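Long-range contact in hypothetical protein (Bacteroides fragilis, PDB 4I17), which is of unknown function but is built of TPR repeats, a helical scaffold that in other proteins commonly mediates protein-protein interactions: residues D53-D66 with A78-K90. Residues are numbered along the deposited sequence; the frame is centred on the assembly and turned at random. Where two conformers were deposited one is given.
Sequences DNIKKYKEAADYFD and AYIGKSAAYRDMK
Phe65 lays one face of its ring over the backbone of Gly81: Gly81 CA stands 3.8 Å from the ring centroid and 16° off the normal, a CH-pi contact made close by the missing side chain of the glycine. Tyr46 of helix 42-54 meets the same ring. At the other end of the interface Tyr58 repeats the theme. Asp88 CB lies over one face of its ring, 3.5 Å from the centroid, while Lys56 O covers the rim of the opposite face. Met89, a selenomethionine, runs past the base of the same tyrosine, Met89 CG coming to 3.5 Å from Tyr58 CB, and its bend at chi3 carries CE to the backbone carbonyl of Tyr58. Between the two aromatics small residues permit a close approach: Ala85 enters as a knob among Asp53, Tyr58, Ala61 and Ala62, with Ala61 CB and Ala85 CB 4.0 Å apart. One flank is closed by a salt bridge, in which the extended Lys82 chain brings NZ to 2.8 Å from Asp66 OD1, on the syn side but 33° out of the carboxylate plane. On another, Asp53 OD1 and Asp88 OD2 are 2.6 Å apart with nearly coplanar carboxylates; a proton held by one of the two acids would probably ease this closeness. The axes of helices 58-66 and 78-88 approach to 8.5 Å at 163°, an antiparallel packing of consecutive helices with Gly81 and the alanines at the interface, as in the superhelical stack of TPR repeats.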
ATOM      1  N   ASP A  53      12.748 -16.556  -3.801  1.00 16.57           N
ATOM      2  CA  ASP A  53      11.400 -16.169  -4.188  1.00 15.95           C
ATOM      3  C   ASP A  53      11.107 -16.743  -5.567  1.00 21.18           C
ATOM      4  O   ASP A  53      10.000 -17.245  -5.771  1.00 20.88           O
ATOM      5  CB  ASP A  53      11.251 -14.652  -4.170  1.00 18.01           C
ATOM      6  CG  ASP A  53       9.837 -14.225  -4.486  1.00 31.22           C
ATOM      7  OD1 ASP A  53       8.963 -14.352  -3.591  1.00 29.64           O
ATOM      8  OD2 ASP A  53       9.584 -13.845  -5.641  1.00 36.27           O
ATOM      9  N   ASN A  54      12.136 -16.756  -6.477  1.00 18.73           N
ATOM     10  CA  ASN A  54      11.961 -17.256  -7.856  1.00 19.45           C
ATOM     11  C   ASN A  54      11.674 -18.754  -7.873  1.00 22.72           C
ATOM     12  O   ASN A  54      11.010 -19.228  -8.783  1.00 24.79           O
ATOM     13  CB  ASN A  54      13.176 -16.958  -8.733  1.00 21.99           C
ATOM     14  CG  ASN A  54      13.482 -15.495  -8.978  1.00 39.04           C
ATOM     15  OD1 ASN A  54      12.718 -14.589  -8.660  1.00 30.76           O
ATOM     16  ND2 ASN A  54      14.655 -15.225  -9.510  1.00 31.93           N
ATOM     17  N   ILE A  55      12.140 -19.498  -6.867  1.00 17.69           N
ATOM     18  CA  ILE A  55      11.904 -20.944  -6.858  1.00 17.19           C
ATOM     19  C   ILE A  55      10.808 -21.315  -5.842  1.00 20.33           C
ATOM     20  O   ILE A  55      10.602 -22.491  -5.535  1.00 19.34           O
ATOM     21  CB  ILE A  55      13.207 -21.740  -6.652  1.00 19.27           C
ATOM     22  CG1 ILE A  55      13.828 -21.445  -5.256  1.00 19.16           C
ATOM     23  CG2 ILE A  55      14.195 -21.472  -7.815  1.00 20.90           C
ATOM     24  CD1 ILE A  55      15.135 -22.196  -4.947  1.00 25.52           C
ATOM     25  N   LYS A  56      10.060 -20.308  -5.391  1.00 17.96           N
ATOM     26  CA  LYS A  56       8.895 -20.435  -4.518  1.00 17.60           C
ATOM     27  C   LYS A  56       9.207 -20.854  -3.074  1.00 21.80           C
ATOM     28  O   LYS A  56       8.336 -21.394  -2.398  1.00 22.01           O
ATOM     29  CB  LYS A  56       7.829 -21.372  -5.136  1.00 21.16           C
ATOM     30  CG  LYS A  56       7.400 -20.898  -6.521  1.00 33.26           C
ATOM     31  CD  LYS A  56       6.326 -21.780  -7.127  1.00 42.09           C
ATOM     32  CE  LYS A  56       6.018 -21.348  -8.534  1.00 54.28           C
ATOM     33  NZ  LYS A  56       5.221 -20.093  -8.560  1.00 71.76           N
ATOM     34  N   LYS A  57      10.414 -20.563  -2.590  1.00 17.00           N
ATOM     35  CA  LYS A  57      10.785 -20.800  -1.191  0.50 17.47           C
ATOM     36  C   LYS A  57      10.554 -19.448  -0.508  1.00 21.23           C
ATOM     37  O   LYS A  57      11.502 -18.705  -0.209  1.00 19.87           O
ATOM     38  CB  LYS A  57      12.237 -21.320  -1.082  0.50 19.30           C
ATOM     39  CG  LYS A  57      12.484 -22.632  -1.847  0.50 14.49           C
ATOM     40  CD  LYS A  57      13.889 -23.184  -1.531  0.60 20.39           C
ATOM     41  CE  LYS A  57      14.230 -24.471  -2.261  0.60 19.90           C
ATOM     42  NZ  LYS A  57      13.329 -25.590  -1.899  0.60 19.62           N
ATOM     43  N   TYR A  58       9.280 -19.075  -0.367  1.00 18.80           N
ATOM     44  CA  TYR A  58       8.925 -17.741   0.137  1.00 18.71           C
ATOM     45  C   TYR A  58       9.376 -17.440   1.534  1.00 23.28           C
ATOM     46  O   TYR A  58       9.812 -16.308   1.753  1.00 22.49           O
ATOM     47  CB  TYR A  58       7.430 -17.456   0.010  1.00 19.65           C
ATOM     48  CG  TYR A  58       6.880 -17.767  -1.363  1.00 22.53           C
ATOM     49  CD1 TYR A  58       7.399 -17.151  -2.502  1.00 22.79           C
ATOM     50  CD2 TYR A  58       5.811 -18.643  -1.524  1.00 24.66           C
ATOM     51  CE1 TYR A  58       6.915 -17.460  -3.768  1.00 23.82           C
ATOM     52  CE2 TYR A  58       5.326 -18.962  -2.788  1.00 25.67           C
ATOM     53  CZ  TYR A  58       5.853 -18.336  -3.898  1.00 29.51           C
ATOM     54  OH  TYR A  58       5.343 -18.605  -5.132  1.00 35.16           O
ATOM     55  N   LYS A  59       9.294 -18.403   2.484  1.00 20.72           N
ATOM     56  CA  LYS A  59       9.703 -18.073   3.853  1.00 22.49           C
ATOM     57  C   LYS A  59      11.203 -17.831   3.909  1.00 24.84           C
ATOM     58  O   LYS A  59      11.666 -16.930   4.635  1.00 23.13           O
ATOM     59  CB  LYS A  59       9.259 -19.168   4.860  1.00 27.06           C
ATOM     60  CG  LYS A  59       9.628 -18.888   6.328  1.00 50.94           C
ATOM     61  CD  LYS A  59       8.913 -17.653   6.921  1.00 64.68           C
ATOM     62  CE  LYS A  59       9.361 -17.318   8.326  1.00 79.32           C
ATOM     63  NZ  LYS A  59      10.711 -16.698   8.352  1.00 88.90           N
ATOM     64  N   GLU A  60      11.953 -18.639   3.135  1.00 20.99           N
ATOM     65  CA  GLU A  60      13.404 -18.536   3.036  0.50 20.91           C
ATOM     66  C   GLU A  60      13.755 -17.167   2.434  1.00 22.96           C
ATOM     67  O   GLU A  60      14.651 -16.483   2.937  1.00 22.02           O
ATOM     68  CB  GLU A  60      13.945 -19.717   2.208  0.50 22.64           C
ATOM     69  CG  GLU A  60      13.569 -21.074   2.807  0.50 34.71           C
ATOM     70  CD  GLU A  60      12.293 -21.802   2.381  0.70 58.98           C
ATOM     71  OE1 GLU A  60      11.214 -21.174   2.222  0.70 27.20           O
ATOM     72  OE2 GLU A  60      12.375 -23.047   2.270  0.70 65.86           O
ATOM     73  N   ALA A  61      13.003 -16.736   1.386  1.00 19.22           N
ATOM     74  CA  ALA A  61      13.237 -15.438   0.741  1.00 17.08           C
ATOM     75  C   ALA A  61      13.167 -14.301   1.788  1.00 23.01           C
ATOM     76  O   ALA A  61      14.104 -13.493   1.918  1.00 19.29           O
ATOM     77  CB  ALA A  61      12.206 -15.209  -0.367  1.00 17.78           C
ATOM     78  N   ALA A  62      12.097 -14.313   2.597  1.00 19.99           N
ATOM     79  CA  ALA A  62      11.884 -13.310   3.634  1.00 20.25           C
ATOM     80  C   ALA A  62      13.062 -13.312   4.628  1.00 22.88           C
ATOM     81  O   ALA A  62      13.565 -12.240   4.963  1.00 22.35           O
ATOM     82  CB  ALA A  62      10.552 -13.575   4.354  1.00 20.43           C
ATOM     83  N   ASP A  63      13.585 -14.492   4.989  1.00 20.44           N
ATOM     84  CA  ASP A  63      14.737 -14.611   5.895  1.00 19.94           C
ATOM     85  C   ASP A  63      16.000 -13.965   5.292  1.00 22.92           C
ATOM     86  O   ASP A  63      16.717 -13.267   5.998  1.00 21.78           O
ATOM     87  CB  ASP A  63      15.028 -16.093   6.266  1.00 22.44           C
ATOM     88  CG  ASP A  63      13.987 -16.700   7.215  1.00 37.34           C
ATOM     89  OD1 ASP A  63      13.371 -15.943   7.982  1.00 39.72           O
ATOM     90  OD2 ASP A  63      13.791 -17.932   7.177  1.00 41.37           O
ATOM     91  N   TYR A  64      16.282 -14.209   4.015  1.00 17.64           N
ATOM     92  CA  TYR A  64      17.452 -13.617   3.373  1.00 16.42           C
ATOM     93  C   TYR A  64      17.280 -12.111   3.169  1.00 19.69           C
ATOM     94  O   TYR A  64      18.225 -11.370   3.434  1.00 19.55           O
ATOM     95  CB  TYR A  64      17.812 -14.329   2.057  1.00 17.54           C
ATOM     96  CG  TYR A  64      18.366 -15.692   2.385  1.00 21.72           C
ATOM     97  CD1 TYR A  64      19.598 -15.829   3.022  1.00 24.49           C
ATOM     98  CD2 TYR A  64      17.609 -16.841   2.178  1.00 24.62           C
ATOM     99  CE1 TYR A  64      20.064 -17.081   3.433  1.00 27.49           C
ATOM    100  CE2 TYR A  64      18.073 -18.097   2.570  1.00 26.12           C
ATOM    101  CZ  TYR A  64      19.294 -18.211   3.202  1.00 32.13           C
ATOM    102  OH  TYR A  64      19.720 -19.450   3.595  1.00 32.21           O
ATOM    103  N   PHE A  65      16.093 -11.642   2.753  1.00 17.26           N
ATOM    104  CA  PHE A  65      15.934 -10.174   2.644  1.00 17.15           C
ATOM    105  C   PHE A  65      16.121  -9.512   4.029  1.00 21.33           C
ATOM    106  O   PHE A  65      16.649  -8.410   4.101  1.00 20.73           O
ATOM    107  CB  PHE A  65      14.578  -9.825   2.045  1.00 17.15           C
ATOM    108  CG  PHE A  65      14.448 -10.212   0.588  1.00 17.10           C
ATOM    109  CD1 PHE A  65      15.325  -9.697  -0.371  1.00 18.35           C
ATOM    110  CD2 PHE A  65      13.418 -11.056   0.162  1.00 17.77           C
ATOM    111  CE1 PHE A  65      15.159  -9.998  -1.721  1.00 18.06           C
ATOM    112  CE2 PHE A  65      13.253 -11.352  -1.191  1.00 19.77           C
ATOM    113  CZ  PHE A  65      14.114 -10.803  -2.128  1.00 17.72           C
ATOM    114  N   ASP A  66      15.751 -10.210   5.119  1.00 18.99           N
ATOM    115  CA  ASP A  66      15.923  -9.687   6.482  1.00 21.59           C
ATOM    116  C   ASP A  66      17.413  -9.463   6.809  1.00 25.57           C
ATOM    117  O   ASP A  66      17.742  -8.524   7.528  1.00 25.88           O
ATOM    118  CB  ASP A  66      15.319 -10.666   7.504  1.00 25.88           C
ATOM    119  CG  ASP A  66      13.960 -10.293   8.069  1.00 51.00           C
ATOM    120  OD1 ASP A  66      13.704  -9.077   8.260  1.00 55.27           O
ATOM    121  OD2 ASP A  66      13.194 -11.220   8.429  1.00 57.63           O
ATOM    122  N   ALA A  78      15.286  -4.458  -0.540  1.00 19.41           N
ATOM    123  CA  ALA A  78      15.189  -5.554   0.443  1.00 19.66           C
ATOM    124  C   ALA A  78      13.799  -5.560   1.107  1.00 19.80           C
ATOM    125  O   ALA A  78      13.219  -6.629   1.276  1.00 18.78           O
ATOM    126  CB  ALA A  78      16.282  -5.427   1.498  1.00 20.92           C
ATOM    127  N   TYR A  79      13.245  -4.379   1.456  1.00 16.56           N
ATOM    128  CA  TYR A  79      11.873  -4.336   2.012  1.00 16.10           C
ATOM    129  C   TYR A  79      10.841  -4.752   0.968  1.00 19.31           C
ATOM    130  O   TYR A  79       9.892  -5.436   1.322  1.00 20.05           O
ATOM    131  CB  TYR A  79      11.505  -2.938   2.523  1.00 17.56           C
ATOM    132  CG  TYR A  79      12.018  -2.680   3.921  1.00 21.74           C
ATOM    133  CD1 TYR A  79      11.430  -3.293   5.028  1.00 24.99           C
ATOM    134  CD2 TYR A  79      13.107  -1.848   4.139  1.00 23.65           C
ATOM    135  CE1 TYR A  79      11.908  -3.066   6.319  1.00 28.13           C
ATOM    136  CE2 TYR A  79      13.578  -1.590   5.429  1.00 25.04           C
ATOM    137  CZ  TYR A  79      12.977  -2.207   6.513  1.00 30.84           C
ATOM    138  OH  TYR A  79      13.439  -1.957   7.777  1.00 30.70           O
ATOM    139  N   ILE A  80      11.014  -4.335  -0.305  1.00 19.83           N
ATOM    140  CA  ILE A  80      10.078  -4.675  -1.388  1.00 20.53           C
ATOM    141  C   ILE A  80      10.115  -6.176  -1.601  1.00 23.61           C
ATOM    142  O   ILE A  80       9.062  -6.806  -1.709  1.00 22.63           O
ATOM    143  CB  ILE A  80      10.375  -3.881  -2.684  1.00 25.30           C
ATOM    144  CG1 ILE A  80      10.027  -2.396  -2.501  1.00 26.25           C
ATOM    145  CG2 ILE A  80       9.645  -4.487  -3.921  1.00 27.15           C
ATOM    146  CD1 ILE A  80      10.721  -1.474  -3.526  1.00 36.07           C
ATOM    147  N   GLY A  81      11.326  -6.739  -1.596  1.00 19.63           N
ATOM    148  CA  GLY A  81      11.518  -8.176  -1.738  1.00 18.28           C
ATOM    149  C   GLY A  81      10.853  -8.965  -0.628  1.00 20.11           C
ATOM    150  O   GLY A  81      10.197  -9.966  -0.892  1.00 19.67           O
ATOM    151  N   LYS A  82      11.042  -8.535   0.617  1.00 15.82           N
ATOM    152  CA  LYS A  82      10.440  -9.196   1.767  1.00 16.80           C
ATOM    153  C   LYS A  82       8.916  -9.106   1.673  1.00 21.20           C
ATOM    154  O   LYS A  82       8.240 -10.117   1.885  1.00 21.05           O
ATOM    155  CB  LYS A  82      10.936  -8.568   3.074  1.00 19.85           C
ATOM    156  CG  LYS A  82      10.531  -9.388   4.280  1.00 23.93           C
ATOM    157  CD  LYS A  82      11.133  -8.819   5.545  1.00 28.64           C
ATOM    158  CE  LYS A  82      10.628  -9.567   6.741  1.00 33.90           C
ATOM    159  NZ  LYS A  82      10.966  -8.843   7.989  1.00 43.34           N
ATOM    160  N   SER A  83       8.382  -7.907   1.332  1.00 19.66           N
ATOM    161  CA  SER A  83       6.928  -7.728   1.190  0.50 19.15           C
ATOM    162  C   SER A  83       6.391  -8.654   0.100  1.00 22.65           C
ATOM    163  O   SER A  83       5.370  -9.311   0.306  1.00 22.18           O
ATOM    164  CB  SER A  83       6.583  -6.272   0.874  0.50 21.10           C
ATOM    165  OG  SER A  83       6.796  -5.943  -0.490  0.50 23.82           O
ATOM    166  N   ALA A  84       7.094  -8.729  -1.064  1.00 20.64           N
ATOM    167  CA  ALA A  84       6.679  -9.574  -2.188  1.00 21.34           C
ATOM    168  C   ALA A  84       6.611 -11.036  -1.788  1.00 22.35           C
ATOM    169  O   ALA A  84       5.729 -11.765  -2.257  1.00 22.37           O
ATOM    170  CB  ALA A  84       7.608  -9.400  -3.381  1.00 22.46           C
ATOM    171  N   ALA A  85       7.552 -11.484  -0.943  1.00 19.07           N
ATOM    172  CA  ALA A  85       7.572 -12.865  -0.466  1.00 18.16           C
ATOM    173  C   ALA A  85       6.306 -13.147   0.344  1.00 22.60           C
ATOM    174  O   ALA A  85       5.682 -14.182   0.153  1.00 20.98           O
ATOM    175  CB  ALA A  85       8.826 -13.112   0.380  1.00 18.63           C
ATOM    176  N   TYR A  86       5.877 -12.185   1.191  1.00 19.84           N
ATOM    177  CA  TYR A  86       4.642 -12.344   1.982  1.00 20.78           C
ATOM    178  C   TYR A  86       3.389 -12.280   1.103  1.00 25.11           C
ATOM    179  O   TYR A  86       2.459 -13.042   1.354  1.00 26.10           O
ATOM    180  CB  TYR A  86       4.605 -11.329   3.119  1.00 22.78           C
ATOM    181  CG  TYR A  86       5.443 -11.812   4.277  1.00 26.68           C
ATOM    182  CD1 TYR A  86       5.058 -12.918   5.027  1.00 29.75           C
ATOM    183  CD2 TYR A  86       6.620 -11.161   4.634  1.00 29.16           C
ATOM    184  CE1 TYR A  86       5.813 -13.359   6.107  1.00 32.52           C
ATOM    185  CE2 TYR A  86       7.409 -11.619   5.691  1.00 31.19           C
ATOM    186  CZ  TYR A  86       6.990 -12.704   6.437  1.00 41.34           C
ATOM    187  OH  TYR A  86       7.720 -13.122   7.521  1.00 49.09           O
ATOM    188  N   ARG A  87       3.398 -11.442   0.042  1.00 22.07           N
ATOM    189  CA  ARG A  87       2.323 -11.359  -0.956  0.50 22.04           C
ATOM    190  C   ARG A  87       2.173 -12.743  -1.628  1.00 25.75           C
ATOM    191  O   ARG A  87       1.068 -13.254  -1.788  1.00 25.82           O
ATOM    192  CB  ARG A  87       2.681 -10.269  -1.992  0.50 23.28           C
ATOM    193  CG  ARG A  87       1.551  -9.890  -2.971  0.50 31.32           C
ATOM    194  CD  ARG A  87       1.936  -8.726  -3.884  0.50 34.97           C
ATOM    195  NE  ARG A  87       3.081  -9.048  -4.745  0.50 33.96           N
ATOM    196  CZ  ARG A  87       4.072  -8.208  -5.037  0.50 39.86           C
ATOM    197  NH1 ARG A  87       4.051  -6.961  -4.581  0.50 26.19           N
ATOM    198  NH2 ARG A  87       5.080  -8.603  -5.803  0.50 24.21           N
ATOM    199  N   ASP A  88       3.310 -13.366  -1.984  1.00 21.88           N
ATOM    200  CA  ASP A  88       3.367 -14.700  -2.623  1.00 22.38           C
ATOM    201  C   ASP A  88       2.877 -15.803  -1.652  1.00 27.17           C
ATOM    202  O   ASP A  88       2.297 -16.801  -2.094  1.00 27.44           O
ATOM    203  CB  ASP A  88       4.778 -14.987  -3.106  1.00 24.08           C
ATOM    204  CG  ASP A  88       5.248 -14.147  -4.282  1.00 36.27           C
ATOM    205  OD1 ASP A  88       4.394 -13.707  -5.074  1.00 35.34           O
ATOM    206  OD2 ASP A  88       6.487 -13.994  -4.450  1.00 35.64           O
HETATM  207  N   MSE A  89       3.050 -15.595  -0.332  1.00 24.67           N
HETATM  208  CA  MSE A  89       2.508 -16.491   0.717  1.00 25.13           C
HETATM  209  C   MSE A  89       1.039 -16.185   1.003  1.00 29.87           C
HETATM  210  O   MSE A  89       0.455 -16.804   1.906  1.00 29.79           O
HETATM  211  CB  MSE A  89       3.300 -16.360   2.022  1.00 26.62           C
HETATM  212  CG  MSE A  89       4.614 -17.133   2.002  1.00 31.78           C
HETATM  213 SE   MSE A  89       5.600 -16.829   3.662  0.75 37.37          SE
HETATM  214  CE  MSE A  89       6.865 -15.403   3.181  1.00 31.83           C
ATOM    215  N   LYS A  90       0.455 -15.198   0.274  1.00 25.76           N
ATOM    216  CA  LYS A  90      -0.940 -14.732   0.399  1.00 27.40           C
ATOM    217  C   LYS A  90      -1.186 -14.242   1.842  1.00 31.04           C
ATOM    218  O   LYS A  90      -2.201 -14.555   2.480  1.00 30.57           O
ATOM    219  CB  LYS A  90      -1.957 -15.808  -0.058  1.00 32.27           C
ATOM    220  CG  LYS A  90      -1.605 -16.372  -1.440  1.00 43.17           C
ATOM    221  CD  LYS A  90      -2.788 -16.932  -2.191  1.00 59.44           C
ATOM    222  CE  LYS A  90      -2.584 -16.839  -3.691  1.00 70.41           C
ATOM    223  NZ  LYS A  90      -1.476 -17.713  -4.170  1.00 77.31           N
TER